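Local atomic coordinates of aminoglycoside phosphotransferase (Streptomyces rimosus, PDB entry 6FUC), a protein that probably transfers a phosphate from ATP to the 3''-hydroxyl of streptomycin, a modification that makes bacteria resistant to this aminoglycoside antibiotic. Residues A[125-130]-A[211-216]; A[185-190]-A[205-210]. All blocks are in the same frame, centred on the assembly; numbering follows the deposited sequence.

Contact 1 (A[125-130]-A[211-216]); sequences CPFTRE and GRLGRA
Thr-128 and Arg-215 form a single beta bridge, pairing an irregular loop with the short strand 214-216. Its two backbone bonds are Arg-215 N to Phe-127 O at 3.0 Å and Arg-129 N to Arg-215 O at 2.9 Å. Gly-214, without a side chain, lets the backbones close in, its CA 3.3 Å from Phe-127 O.

The charged part belongs to Arg-215, whose chain bends at chi3 (-69°), turning the guanidinium toward Glu-130. Arg-215 NE gives a salt bridge of 3.0 Å to Glu-130 OE2; the oxygen lies in the guanidinium plane, while NE stands above the carboxylate plane, the two planes being 53° apart. A water extends the pairing, joining Glu-130 OE1 to Arg-215 NH2. Thr-128 CG2 lies over one guanidinium face, toward its rim, 3.3 Å from Arg-215 NH2.

The apolar patch gathers at Leu-213 CD2, which meets Phe-127 CD2 obliquely at 3.8 Å and Cys-125 SG at 4.2 Å.

Around this pairing, helix 50-63 meets Cys-125 and Phe-127, helix 131-143 starts just after Glu-130 and touches Arg-129 through Met-134, and strand 184-186 runs antiparallel to 214-216.

Contact 2 (A[185-190]-A[205-210]); sequences VCHGDL and AGFIDL
The imidazole of His-187 is gripped at both nitrogens, and its NE2 makes the one direct hydrogen bond between the segments, to Ile-208 O. Sequence and family place this pair in the kinase-like fold of the aminoglycoside phosphotransferases: His-187, Gly-188 and Asp-189 open the HGDxxxxN motif of what is probably the catalytic loop, as in related kinases, which ends at Asn-194, and Asp-209 corresponds probably to the metal-binding aspartate of the kinase DFG motif.

His-187 NE2 reaches Ile-208 O at 2.8 Å, with an N-H...O angle of 147° and the oxygen in the ring plane. At the other nitrogen, Asp-189 N donates to His-187 ND1 at 3.0 Å, also in plane. With bonds at two points of its edge, the ring cannot readily rotate. It gets there with CG swung anti to the backbone N (chi1 174°), which carries the imidazole across to the loop after strand 204-207.

Carbon contacts gather at His-187 CD2. Phe-207 CB meets the ring edge at His-187 CD2, 3.8 Å away, and the two aromatic rings lie obliquely, planes 56° apart. Leu-210 CD2 comes within 3.5 Å of His-187 CD2, the two side chains crossing at about a right angle. Further along, Leu-190 CD1 packs on Phe-207 CE1, and Val-114 of helix 100-117 touches both residues.

Two waters finish the polar link, both donating to Asp-209 O. One also donates to His-187 O; the other links the Asp-189 carboxylate to the Asp-209 carbonyl, 2.7 Å from Asp-189 OD2 and 3.0 Å from Asp-209 O.

In the fold
Contact 2 is the more deeply buried, its centre about 5 Å from the centre of the chain, whereas the centre of contact 1 lies about 11 Å from that point and the contact is only partly buried. The chemistry differs as well: beta pairing with a salt bridge in contact 1, an imidazole tied to a carbonyl and packed against apolar side chains in contact 2. The two share elements. Residues 205-210 run directly into 211-216, and strand 214-216 of contact 1 pairs with strand 184-186 of contact 2, Gly-214 O bonding to Cys-186 N. Arg-129 NH1 also reaches across to Gly-188 O, joining the outer loop to the probable catalytic loop.

Contact 1 (A[125-130]-A[211-216])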
ATOM      1  N   CYS A 125      -6.908  15.971  -5.702  1.00 10.04           N
ATOM      2  CA  CYS A 125      -5.693  15.228  -5.361  1.00  8.96           C
ATOM      3  C   CYS A 125      -4.658  15.474  -6.417  1.00  8.07           C
ATOM      4  O   CYS A 125      -4.926  15.301  -7.575  1.00 10.03           O
ATOM      5  CB  CYS A 125      -6.013  13.732  -5.281  1.00 10.62           C
ATOM      6  SG  CYS A 125      -4.656  12.745  -4.673  1.00  8.50           S
ATOM      7  N   PRO A 126      -3.410  15.789  -6.040  1.00  7.94           N
ATOM      8  CA  PRO A 126      -2.356  15.930  -7.035  1.00  8.62           C
ATOM      9  C   PRO A 126      -1.935  14.627  -7.698  1.00  7.67           C
ATOM     10  O   PRO A 126      -1.234  14.642  -8.720  1.00  9.63           O
ATOM     11  CB  PRO A 126      -1.113  16.413  -6.167  1.00 10.14           C
ATOM     12  CG  PRO A 126      -1.733  17.039  -5.028  1.00 10.33           C
ATOM     13  CD  PRO A 126      -2.944  16.262  -4.695  1.00  8.59           C
ATOM     14  N   PHE A 127      -2.318  13.518  -7.094  1.00  7.16           N
ATOM     15  CA  PHE A 127      -1.716  12.206  -7.420  1.00  7.08           C
ATOM     16  C   PHE A 127      -2.771  11.271  -7.996  1.00  7.13           C
ATOM     17  O   PHE A 127      -3.949  11.300  -7.610  1.00  7.21           O
ATOM     18  CB  PHE A 127      -1.176  11.587  -6.135  1.00  7.89           C
ATOM     19  CG  PHE A 127      -0.263  12.518  -5.392  1.00  7.55           C
ATOM     20  CD1 PHE A 127       0.954  12.825  -5.873  1.00  7.72           C
ATOM     21  CD2 PHE A 127      -0.681  13.107  -4.225  1.00  7.59           C
ATOM     22  CE1 PHE A 127       1.804  13.703  -5.211  1.00  9.19           C
ATOM     23  CE2 PHE A 127       0.142  13.987  -3.548  1.00  8.53           C
ATOM     24  CZ  PHE A 127       1.384  14.311  -4.044  1.00  8.65           C
ATOM     25  N   THR A 128      -2.288  10.400  -8.882  1.00  7.59           N
ATOM     26  CA  THR A 128      -3.118   9.374  -9.483  1.00  7.29           C
ATOM     27  C   THR A 128      -2.455   8.003  -9.398  1.00  7.54           C
ATOM     28  O   THR A 128      -1.239   7.885  -9.486  1.00  8.72           O
ATOM     29  CB  THR A 128      -3.446   9.706 -10.927  1.00  9.57           C
ATOM     30  OG1 THR A 128      -2.256   9.617 -11.735  1.00 10.71           O
ATOM     31  CG2 THR A 128      -4.160  11.006 -11.071  1.00 10.69           C
ATOM     32  N   ARG A 129      -3.286   6.977  -9.298  1.00  7.33           N
ATOM     33  CA  ARG A 129      -2.835   5.579  -9.540  1.00  8.05           C
ATOM     34  C   ARG A 129      -3.959   4.891 -10.315  1.00  6.89           C
ATOM     35  O   ARG A 129      -4.439   3.823  -9.987  1.00  7.26           O
ATOM     36  CB  ARG A 129      -2.464   4.821  -8.259  1.00  9.14           C
ATOM     37  CG  ARG A 129      -3.535   4.691  -7.229  1.00  9.28           C
ATOM     38  CD  ARG A 129      -3.538   3.327  -6.597  1.00  9.13           C
ATOM     39  NE  ARG A 129      -3.919   2.328  -7.627  1.00  8.84           N
ATOM     40  CZ  ARG A 129      -3.867   1.010  -7.472  1.00  8.82           C
ATOM     41  NH1 ARG A 129      -3.384   0.406  -6.393  1.00 10.70           N
ATOM     42  NH2 ARG A 129      -4.418   0.259  -8.415  1.00 10.11           N
ATOM     43  N   GLU A 130      -4.399   5.559 -11.386  1.00  7.51           N
ATOM     44  CA  GLU A 130      -5.530   5.139 -12.145  1.00  8.35           C
ATOM     45  C   GLU A 130      -5.173   3.930 -13.012  1.00  8.14           C
ATOM     46  O   GLU A 130      -3.993   3.589 -13.201  1.00  8.61           O
ATOM     47  CB  GLU A 130      -6.144   6.300 -12.946  1.00  8.92           C
ATOM     48  CG  GLU A 130      -6.856   7.305 -12.069  1.00  9.69           C
ATOM     49  CD  GLU A 130      -7.014   8.649 -12.657  1.00 11.29           C
ATOM     50  OE1 GLU A 130      -6.208   9.027 -13.599  1.00 13.78           O
ATOM     51  OE2 GLU A 130      -7.904   9.405 -12.198  1.00 13.85           O
ATOM     52  N   GLY A 211       3.341   5.294  -1.009  1.00  6.50           N
ATOM     53  CA  GLY A 211       3.959   5.596  -2.270  1.00  7.63           C
ATOM     54  C   GLY A 211       3.111   5.471  -3.507  1.00  6.78           C
ATOM     55  O   GLY A 211       3.483   5.994  -4.555  1.00  8.30           O
ATOM     56  N   ARG A 212       1.948   4.795  -3.417  1.00  6.71           N
ATOM     57  CA  ARG A 212       0.987   4.664  -4.514  1.00  7.07           C
ATOM     58  C   ARG A 212      -0.274   5.470  -4.290  1.00  6.84           C
ATOM     59  O   ARG A 212      -1.237   5.276  -5.047  1.00  9.23           O
ATOM     60  CB  ARG A 212       0.696   3.191  -4.801  1.00  7.85           C
ATOM     61  CG  ARG A 212       1.862   2.493  -5.409  1.00  9.66           C
ATOM     62  CD  ARG A 212       1.529   1.021  -5.701  1.00 11.42           C
ATOM     63  NE  ARG A 212       2.585   0.414  -6.468  1.00 12.72           N
ATOM     64  CZ  ARG A 212       2.401  -0.672  -7.218  1.00 13.16           C
ATOM     65  NH1 ARG A 212       1.254  -1.288  -7.234  1.00 13.37           N
ATOM     66  NH2 ARG A 212       3.412  -1.136  -7.940  1.00 16.22           N
ATOM     67  N   LEU A 213      -0.321   6.338  -3.318  1.00  6.52           N
ATOM     68  CA  LEU A 213      -1.534   7.122  -3.027  1.00  6.60           C
ATOM     69  C   LEU A 213      -1.981   7.850  -4.300  1.00  6.30           C
ATOM     70  O   LEU A 213      -1.172   8.409  -5.048  1.00  6.92           O
ATOM     71  CB  LEU A 213      -1.202   8.099  -1.926  1.00  8.09           C
ATOM     72  CG  LEU A 213      -2.306   9.055  -1.530  1.00  8.92           C
ATOM     73  CD1 LEU A 213      -2.539   9.190  -0.040  0.50 10.60           C
ATOM     74  CD2 LEU A 213      -2.354  10.262  -2.262  0.50  7.13           C
ATOM     75  N   GLY A 214      -3.297   7.885  -4.523  1.00  6.30           N
ATOM     76  CA  GLY A 214      -3.813   8.681  -5.625  1.00  6.82           C
ATOM     77  C   GLY A 214      -5.161   8.234  -6.046  1.00  6.14           C
ATOM     78  O   GLY A 214      -5.679   7.195  -5.587  1.00  7.06           O
ATOM     79  N   ARG A 215      -5.753   8.964  -7.002  1.00  6.03           N
ATOM     80  CA  ARG A 215      -7.035   8.597  -7.557  1.00  6.50           C
ATOM     81  C   ARG A 215      -7.010   7.177  -8.097  1.00  6.64           C
ATOM     82  O   ARG A 215      -6.098   6.798  -8.844  1.00  7.01           O
ATOM     83  CB  ARG A 215      -7.369   9.498  -8.754  1.00  8.46           C
ATOM     84  CG  ARG A 215      -7.795  10.893  -8.371  1.00  9.68           C
ATOM     85  CD  ARG A 215      -8.476  11.616  -9.506  1.00 11.10           C
ATOM     86  NE  ARG A 215      -7.632  11.971 -10.625  1.00 13.03           N
ATOM     87  CZ  ARG A 215      -6.940  13.109 -10.688  1.00 15.82           C
ATOM     88  NH1 ARG A 215      -6.944  13.921  -9.642  1.00 15.47           N
ATOM     89  NH2 ARG A 215      -6.246  13.423 -11.757  1.00 20.12           N
ATOM     90  N   ALA A 216      -8.101   6.433  -7.838  1.00  6.82           N
ATOM     91  CA  ALA A 216      -8.348   5.152  -8.413  1.00  7.02           C
ATOM     92  C   ALA A 216      -9.754   4.703  -8.008  1.00  6.58           C
ATOM     93  O   ALA A 216     -10.418   5.329  -7.185  1.00  7.46           O
ATOM     94  CB  ALA A 216      -7.311   4.108  -7.987  1.00  7.22           C
TER
HETATM   95  O   HOH W   1      -4.630  15.738 -10.578  1.00 36.16           O
HETATM   96  O   HOH W   2       0.185   6.738  -7.496  1.00 14.77           O
HETATM   97  O   HOH W   3      -6.550  11.670 -14.028  1.00 20.60           O

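Contact 2 (A[185-190]-A[205-210])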
ATOM      1  N   VAL A 185      -9.728   8.960  -3.652  1.00  7.30           N
ATOM      2  CA  VAL A 185      -8.307   8.965  -3.321  1.00  7.06           C
ATOM      3  C   VAL A 185      -7.989   7.698  -2.562  1.00  6.97           C
ATOM      4  O   VAL A 185      -8.405   7.504  -1.429  1.00  8.78           O
ATOM      5  CB  VAL A 185      -7.906  10.188  -2.503  1.00  8.11           C
ATOM      6  CG1 VAL A 185      -6.429  10.128  -2.178  1.00  9.25           C
ATOM      7  CG2 VAL A 185      -8.280  11.490  -3.227  1.00  8.67           C
ATOM      8  N   CYS A 186      -7.321   6.756  -3.252  1.00  6.76           N
ATOM      9  CA  CYS A 186      -6.912   5.509  -2.666  1.00  6.93           C
ATOM     10  C   CYS A 186      -5.559   5.638  -1.917  1.00  6.70           C
ATOM     11  O   CYS A 186      -4.681   6.379  -2.328  1.00  7.44           O
ATOM     12  CB  CYS A 186      -6.740   4.420  -3.730  1.00  7.62           C
ATOM     13  SG  CYS A 186      -8.263   3.693  -4.308  1.00  9.79           S
ATOM     14  N   HIS A 187      -5.439   4.845  -0.862  1.00  6.66           N
ATOM     15  CA  HIS A 187      -4.130   4.629  -0.239  1.00  6.99           C
ATOM     16  C   HIS A 187      -3.109   4.107  -1.243  1.00  6.91           C
ATOM     17  O   HIS A 187      -1.957   4.538  -1.241  1.00  7.90           O
ATOM     18  CB  HIS A 187      -4.339   3.611   0.903  1.00  7.15           C
ATOM     19  CG  HIS A 187      -3.070   3.188   1.523  1.00  6.84           C
ATOM     20  ND1 HIS A 187      -2.234   2.281   0.941  1.00  7.31           N
ATOM     21  CD2 HIS A 187      -2.491   3.590   2.679  1.00  7.87           C
ATOM     22  CE1 HIS A 187      -1.162   2.176   1.710  1.00  7.51           C
ATOM     23  NE2 HIS A 187      -1.312   2.937   2.793  1.00  8.12           N
ATOM     24  N   GLY A 188      -3.559   3.157  -2.045  1.00  7.03           N
ATOM     25  CA  GLY A 188      -2.779   2.654  -3.154  1.00  7.68           C
ATOM     26  C   GLY A 188      -2.138   1.319  -2.932  1.00  7.43           C
ATOM     27  O   GLY A 188      -1.758   0.681  -3.925  1.00  8.42           O
ATOM     28  N   ASP A 189      -1.995   0.898  -1.683  1.00  7.34           N
ATOM     29  CA  ASP A 189      -1.457  -0.426  -1.346  1.00  7.37           C
ATOM     30  C   ASP A 189      -2.056  -0.830   0.007  1.00  7.88           C
ATOM     31  O   ASP A 189      -1.356  -0.991   1.012  1.00  8.43           O
ATOM     32  CB  ASP A 189       0.054  -0.426  -1.315  1.00  9.02           C
ATOM     33  CG  ASP A 189       0.652  -1.764  -0.994  1.00 10.51           C
ATOM     34  OD1 ASP A 189      -0.014  -2.779  -1.249  1.00 14.53           O
ATOM     35  OD2 ASP A 189       1.802  -1.799  -0.497  1.00 14.38           O
ATOM     36  N   LEU A 190      -3.367  -1.009   0.010  1.00  7.77           N
ATOM     37  CA  LEU A 190      -4.143  -1.114   1.293  1.00  8.23           C
ATOM     38  C   LEU A 190      -4.183  -2.570   1.753  1.00  8.43           C
ATOM     39  O   LEU A 190      -5.255  -3.120   2.043  1.00 10.55           O
ATOM     40  CB  LEU A 190      -5.484  -0.469   1.189  1.00  8.96           C
ATOM     41  CG  LEU A 190      -6.174  -0.215   2.557  1.00  9.98           C
ATOM     42  CD1 LEU A 190      -5.415   0.854   3.357  1.00 11.11           C
ATOM     43  CD2 LEU A 190      -7.614   0.194   2.349  1.00 12.35           C
ATOM     44  N   ALA A 205      -4.550   4.011  14.071  1.00  8.82           N
ATOM     45  CA  ALA A 205      -3.549   5.021  14.406  1.00  8.97           C
ATOM     46  C   ALA A 205      -3.093   5.785  13.184  1.00  9.38           C
ATOM     47  O   ALA A 205      -2.828   7.007  13.277  1.00 10.93           O
ATOM     48  CB  ALA A 205      -2.338   4.391  15.094  1.00 10.02           C
ATOM     49  N   GLY A 206      -2.949   5.125  12.053  1.00  8.32           N
ATOM     50  CA  GLY A 206      -2.589   5.827  10.819  1.00  8.40           C
ATOM     51  C   GLY A 206      -2.275   4.839   9.747  1.00  7.28           C
ATOM     52  O   GLY A 206      -2.268   3.630   9.965  1.00 10.03           O
ATOM     53  N   PHE A 207      -2.017   5.379   8.566  1.00  7.27           N
ATOM     54  CA  PHE A 207      -1.617   4.604   7.396  1.00  7.75           C
ATOM     55  C   PHE A 207      -0.123   4.821   7.119  1.00  7.81           C
ATOM     56  O   PHE A 207       0.374   5.914   7.383  1.00  9.26           O
ATOM     57  CB  PHE A 207      -2.405   5.062   6.182  1.00  8.14           C
ATOM     58  CG  PHE A 207      -3.890   4.886   6.316  1.00  8.52           C
ATOM     59  CD1 PHE A 207      -4.472   3.660   6.173  1.00  9.40           C
ATOM     60  CD2 PHE A 207      -4.710   5.954   6.636  1.00 10.59           C
ATOM     61  CE1 PHE A 207      -5.847   3.481   6.302  1.00 10.37           C
ATOM     62  CE2 PHE A 207      -6.098   5.777   6.773  1.00 12.15           C
ATOM     63  CZ  PHE A 207      -6.628   4.534   6.569  1.00 10.86           C
ATOM     64  N   ILE A 208       0.538   3.803   6.580  1.00  7.14           N
ATOM     65  CA  ILE A 208       1.918   3.915   6.173  1.00  7.38           C
ATOM     66  C   ILE A 208       2.087   3.431   4.723  1.00  6.66           C
ATOM     67  O   ILE A 208       1.132   2.926   4.132  1.00  7.58           O
ATOM     68  CB  ILE A 208       2.860   3.162   7.132  1.00  8.23           C
ATOM     69  CG1 ILE A 208       2.590   1.647   7.113  1.00  8.69           C
ATOM     70  CG2 ILE A 208       2.811   3.736   8.529  1.00  9.17           C
ATOM     71  CD1 ILE A 208       3.721   0.817   7.673  1.00 10.80           C
ATOM     72  N   ASP A 209       3.280   3.588   4.191  1.00  7.32           N
ATOM     73  CA  ASP A 209       3.639   3.047   2.872  1.00  8.17           C
ATOM     74  C   ASP A 209       2.700   3.580   1.780  1.00  7.32           C
ATOM     75  O   ASP A 209       2.016   2.864   1.050  1.00  7.94           O
ATOM     76  CB  ASP A 209       3.810   1.541   2.895  1.00 10.29           C
ATOM     77  CG  ASP A 209       5.097   1.162   3.704  1.00 14.50           C
ATOM     78  OD1 ASP A 209       5.963   2.009   3.986  1.00 18.33           O
ATOM     79  OD2 ASP A 209       5.209  -0.008   4.106  1.00 17.40           O
ATOM     80  N   LEU A 210       2.757   4.930   1.675  1.00  7.07           N
ATOM     81  CA  LEU A 210       1.852   5.738   0.856  1.00  7.09           C
ATOM     82  C   LEU A 210       2.335   6.042  -0.524  1.00  6.60           C
ATOM     83  O   LEU A 210       1.805   6.918  -1.203  1.00  6.92           O
ATOM     84  CB  LEU A 210       1.542   7.023   1.636  1.00  7.98           C
ATOM     85  CG  LEU A 210       0.782   6.851   2.921  1.00 10.29           C
ATOM     86  CD1 LEU A 210       0.948   8.008   3.858  1.00 14.53           C
ATOM     87  CD2 LEU A 210      -0.674   6.626   2.644  1.00 11.38           C
TER
HETATM   88  O   HOH W   4       0.584   3.398  -1.312  1.00  7.60           O
HETATM   89  O   HOH W   5       3.224   0.531  -0.449  1.00 18.03           O